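Uncharacterized protein (Bacteroides uniformis, PDB 4JPQ) is of unknown function but probably binds carbohydrate, as a member of carbohydrate-binding family 9. Local coordinates at residues 46-54 against 64-72. Sequence-based numbering, arbitrary orientation.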
loop_
_atom_site.group_PDB
_atom_site.type_symbol
_atom_site.label_atom_id
_atom_site.label_comp_id
_atom_site.label_asym_id
_atom_site.label_seq_id
_atom_site.Cartn_x
_atom_site.Cartn_y
_atom_site.Cartn_z
ATOM N N PRO A 46 20.295 0.843 4.792
ATOM C CA PRO A 46 19.975 1.360 6.119
ATOM C C PRO A 46 19.118 2.612 6.191
ATOM O O PRO A 46 18.632 2.926 7.287
ATOM C CB PRO A 46 21.365 1.672 6.693
ATOM C CG PRO A 46 22.119 2.144 5.516
ATOM C CD PRO A 46 21.650 1.276 4.383
ATOM N N TYR A 47 18.922 3.311 5.074
ATOM C CA TYR A 47 18.124 4.540 5.082
ATOM C C TYR A 47 16.675 4.246 5.498
ATOM O O TYR A 47 16.009 3.425 4.874
ATOM C CB TYR A 47 18.190 5.262 3.727
ATOM C CG TYR A 47 17.369 6.530 3.645
ATOM C CD1 TYR A 47 17.437 7.500 4.653
ATOM C CD2 TYR A 47 16.557 6.801 2.528
ATOM C CE1 TYR A 47 16.691 8.669 4.577
ATOM C CE2 TYR A 47 15.816 7.975 2.441
ATOM C CZ TYR A 47 15.886 8.902 3.469
ATOM O OH TYR A 47 15.161 10.057 3.419
ATOM N N LYS A 48 16.258 4.860 6.612
ATOM C CA LYS A 48 14.911 4.745 7.177
ATOM C C LYS A 48 14.247 6.125 7.116
ATOM O O LYS A 48 14.359 6.909 8.069
ATOM C CB LYS A 48 14.970 4.250 8.638
ATOM C CG LYS A 48 13.614 4.104 9.349
ATOM C CD LYS A 48 13.742 4.066 10.866
ATOM C CE LYS A 48 14.454 2.814 11.352
ATOM N NZ LYS A 48 14.460 2.735 12.837
ATOM N N PRO A 49 13.584 6.444 5.991
ATOM C CA PRO A 49 12.810 7.679 5.967
ATOM C C PRO A 49 11.608 7.499 6.885
ATOM O O PRO A 49 11.121 6.389 7.050
ATOM C CB PRO A 49 12.373 7.803 4.509
ATOM C CG PRO A 49 12.390 6.411 3.997
ATOM C CD PRO A 49 13.564 5.777 4.678
ATOM N N GLU A 50 11.163 8.589 7.491
ATOM C CA GLU A 50 10.083 8.562 8.471
ATOM C C GLU A 50 8.753 8.341 7.740
ATOM O O GLU A 50 8.303 9.204 6.989
ATOM C CB GLU A 50 10.108 9.863 9.264
ATOM C CG GLU A 50 9.204 9.911 10.475
ATOM C CD GLU A 50 9.201 11.282 11.118
ATOM O OE1 GLU A 50 10.275 11.929 11.180
ATOM O OE2 GLU A 50 8.111 11.707 11.557
ATOM N N VAL A 51 8.158 7.160 7.939
ATOM C CA VAL A 51 6.901 6.771 7.282
ATOM C C VAL A 51 5.914 6.146 8.272
ATOM O O VAL A 51 6.298 5.340 9.117
ATOM C CB VAL A 51 7.167 5.770 6.127
ATOM C CG1 VAL A 51 5.870 5.337 5.438
ATOM C CG2 VAL A 51 8.126 6.386 5.114
ATOM N N SER A 52 4.648 6.532 8.152
ATOM C CA SER A 52 3.570 5.962 8.944
ATOM C C SER A 52 2.352 5.747 8.040
ATOM O O SER A 52 2.255 6.334 6.949
ATOM C CB SER A 52 3.233 6.842 10.150
ATOM O OG SER A 52 2.667 8.072 9.756
ATOM N N PHE A 53 1.449 4.880 8.485
ATOM C CA PHE A 53 0.230 4.589 7.750
ATOM C C PHE A 53 -0.938 4.280 8.687
ATOM O O PHE A 53 -0.744 4.138 9.881
ATOM C CB PHE A 53 0.457 3.407 6.804
ATOM C CG PHE A 53 0.515 2.071 7.500
ATOM C CD1 PHE A 53 1.652 1.682 8.186
ATOM C CD2 PHE A 53 -0.581 1.204 7.466
ATOM C CE1 PHE A 53 1.708 0.451 8.834
ATOM C CE2 PHE A 53 -0.535 -0.026 8.105
ATOM C CZ PHE A 53 0.612 -0.405 8.792
ATOM N N ARG A 54 -2.140 4.190 8.124
ATOM C CA ARG A 54 -3.319 3.782 8.882
ATOM C C ARG A 54 -4.360 3.215 7.948
ATOM O O ARG A 54 -4.397 3.543 6.766
ATOM C CB ARG A 54 -3.906 4.893 9.730
ATOM C CG ARG A 54 -4.333 6.112 8.954
ATOM C CD ARG A 54 -4.944 7.132 9.879
ATOM N NE ARG A 54 -5.270 8.353 9.155
ATOM C CZ ARG A 54 -5.789 9.454 9.707
ATOM N NH1 ARG A 54 -6.114 9.516 11.004
ATOM N NH2 ARG A 54 -6.034 10.513 8.940
ATOM N N LEU A 64 -6.826 3.278 2.996
ATOM C CA LEU A 64 -5.411 3.410 3.393
ATOM C C LEU A 64 -4.945 4.843 3.277
ATOM O O LEU A 64 -5.264 5.498 2.289
ATOM C CB LEU A 64 -4.496 2.631 2.464
ATOM C CG LEU A 64 -4.453 1.135 2.502
ATOM C CD1 LEU A 64 -3.543 0.650 1.388
ATOM C CD2 LEU A 64 -3.947 0.667 3.852
ATOM N N HIS A 65 -4.142 5.277 4.252
ATOM C CA HIS A 65 -3.580 6.607 4.299
ATOM C C HIS A 65 -2.140 6.482 4.780
ATOM O O HIS A 65 -1.917 6.017 5.887
ATOM C CB HIS A 65 -4.416 7.500 5.229
ATOM C CG HIS A 65 -3.930 8.913 5.320
ATOM N ND1 HIS A 65 -3.850 9.606 6.508
ATOM C CD2 HIS A 65 -3.448 9.746 4.373
ATOM C CE1 HIS A 65 -3.365 10.812 6.286
ATOM N NE2 HIS A 65 -3.117 10.924 4.998
ATOM N N TYR A 66 -1.193 6.849 3.919
ATOM C CA TYR A 66 0.233 6.844 4.203
ATOM C C TYR A 66 0.726 8.268 4.349
ATOM O O TYR A 66 0.292 9.144 3.592
ATOM C CB TYR A 66 1.010 6.262 3.017
ATOM C CG TYR A 66 0.816 4.802 2.742
ATOM C CD1 TYR A 66 -0.203 4.363 1.892
ATOM C CD2 TYR A 66 1.688 3.844 3.287
ATOM C CE1 TYR A 66 -0.372 3.009 1.609
ATOM C CE2 TYR A 66 1.526 2.489 3.010
ATOM C CZ TYR A 66 0.500 2.079 2.169
ATOM O OH TYR A 66 0.318 0.753 1.889
ATOM N N LYS A 67 1.663 8.481 5.275
ATOM C CA LYS A 67 2.369 9.767 5.455
ATOM C C LYS A 67 3.865 9.462 5.338
ATOM O O LYS A 67 4.348 8.529 5.968
ATOM C CB LYS A 67 2.071 10.385 6.811
ATOM C CG LYS A 67 0.674 10.970 6.959
ATOM C CD LYS A 67 0.324 11.312 8.409
ATOM C CE LYS A 67 1.226 12.363 9.047
ATOM N NZ LYS A 67 0.713 12.727 10.397
ATOM N N VAL A 68 4.588 10.259 4.556
ATOM C CA VAL A 68 6.028 10.077 4.314
ATOM C C VAL A 68 6.826 11.382 4.448
ATOM O O VAL A 68 6.319 12.444 4.108
ATOM C CB VAL A 68 6.232 9.564 2.869
ATOM C CG1 VAL A 68 7.708 9.415 2.523
ATOM C CG2 VAL A 68 5.499 8.244 2.651
ATOM N N LYS A 69 8.056 11.276 4.964
ATOM C CA LYS A 69 9.040 12.371 4.983
ATOM C C LYS A 69 10.382 11.744 4.570
ATOM O O LYS A 69 10.908 10.909 5.304
ATOM C CB LYS A 69 9.143 13.080 6.341
ATOM C CG LYS A 69 9.904 14.419 6.263
ATOM C CD LYS A 69 9.993 15.196 7.576
ATOM C CE LYS A 69 10.951 14.540 8.561
ATOM N NZ LYS A 69 11.246 15.427 9.720
ATOM N N GLU A 70 10.903 12.125 3.393
ATOM C CA GLU A 70 12.173 11.584 2.836
ATOM C C GLU A 70 13.024 12.618 2.112
ATOM O O GLU A 70 12.545 13.702 1.781
ATOM C CB GLU A 70 11.914 10.378 1.919
ATOM C CG GLU A 70 10.958 10.637 0.765
ATOM C CD GLU A 70 10.696 9.402 -0.091
ATOM O OE1 GLU A 70 11.632 8.605 -0.349
ATOM O OE2 GLU A 70 9.541 9.242 -0.544
ATOM N N ALA A 71 14.285 12.249 1.861
ATOM C CA ALA A 71 15.294 13.153 1.255
ATOM C C ALA A 71 15.092 13.497 -0.218
ATOM O O ALA A 71 15.689 14.466 -0.696
ATOM C CB ALA A 71 16.714 12.626 1.488
ATOM N N SER A 72 14.303 12.699 -0.937
ATOM C CA SER A 72 13.993 12.969 -2.348
ATOM C C SER A 72 12.744 12.232 -2.806
ATOM O O SER A 72 12.374 11.215 -2.216
ATOM C CB SER A 72 15.172 12.617 -3.274
ATOM O OG SER A 72 15.431 11.223 -3.325
#
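Residues 50-54 and 64-70 pair as antiparallel arms of the largely buried beta hairpin of strands 50-57 and 61-70, flanked by strand 152-162 on the 64-70 side, with Glu50, Ser52 and Arg54 in hydrogen-bonded pairs with Lys69, Lys67 and His65. The bond from Lys67 N to Ser52 O, 2.8 Å and almost straight at 177°, marks the regular middle of the ladder; Glu50 N reaches Lys69 O only weakly, while Lys69 N to Glu50 O holds at 2.9 Å. On the face shared by Val51, Phe53, Tyr66 and Val68, Val51 CG2 lies 4.0 Å from Val68 CG1, the two valines side by side. This inner face packs against strands 89-95 and 178-186, as expected of the beta-sandwich of CBD9-like modules. On the other face Arg54, its CG set between backbone N and carbonyl carbon (chi1 59°) and the chain then extended, runs alongside His65. Arg54 NE donates to His65 ND1 at 3.3 Å, near the imidazole plane, though the guanidinium is turned 41° from it. Glu156 holds His65 NE2 and Asp28 the Arg54 NH1. With an alanine here instead of Arg54, His65 ND1 is likely to lose this donor and Asp28 its salt-bridge partner. Beyond the ladder, Pro49 CD sits over one face of the Tyr47 ring, and Tyr47 OH accepts Ala71 N at 2.8 Å where the chain turns its corner.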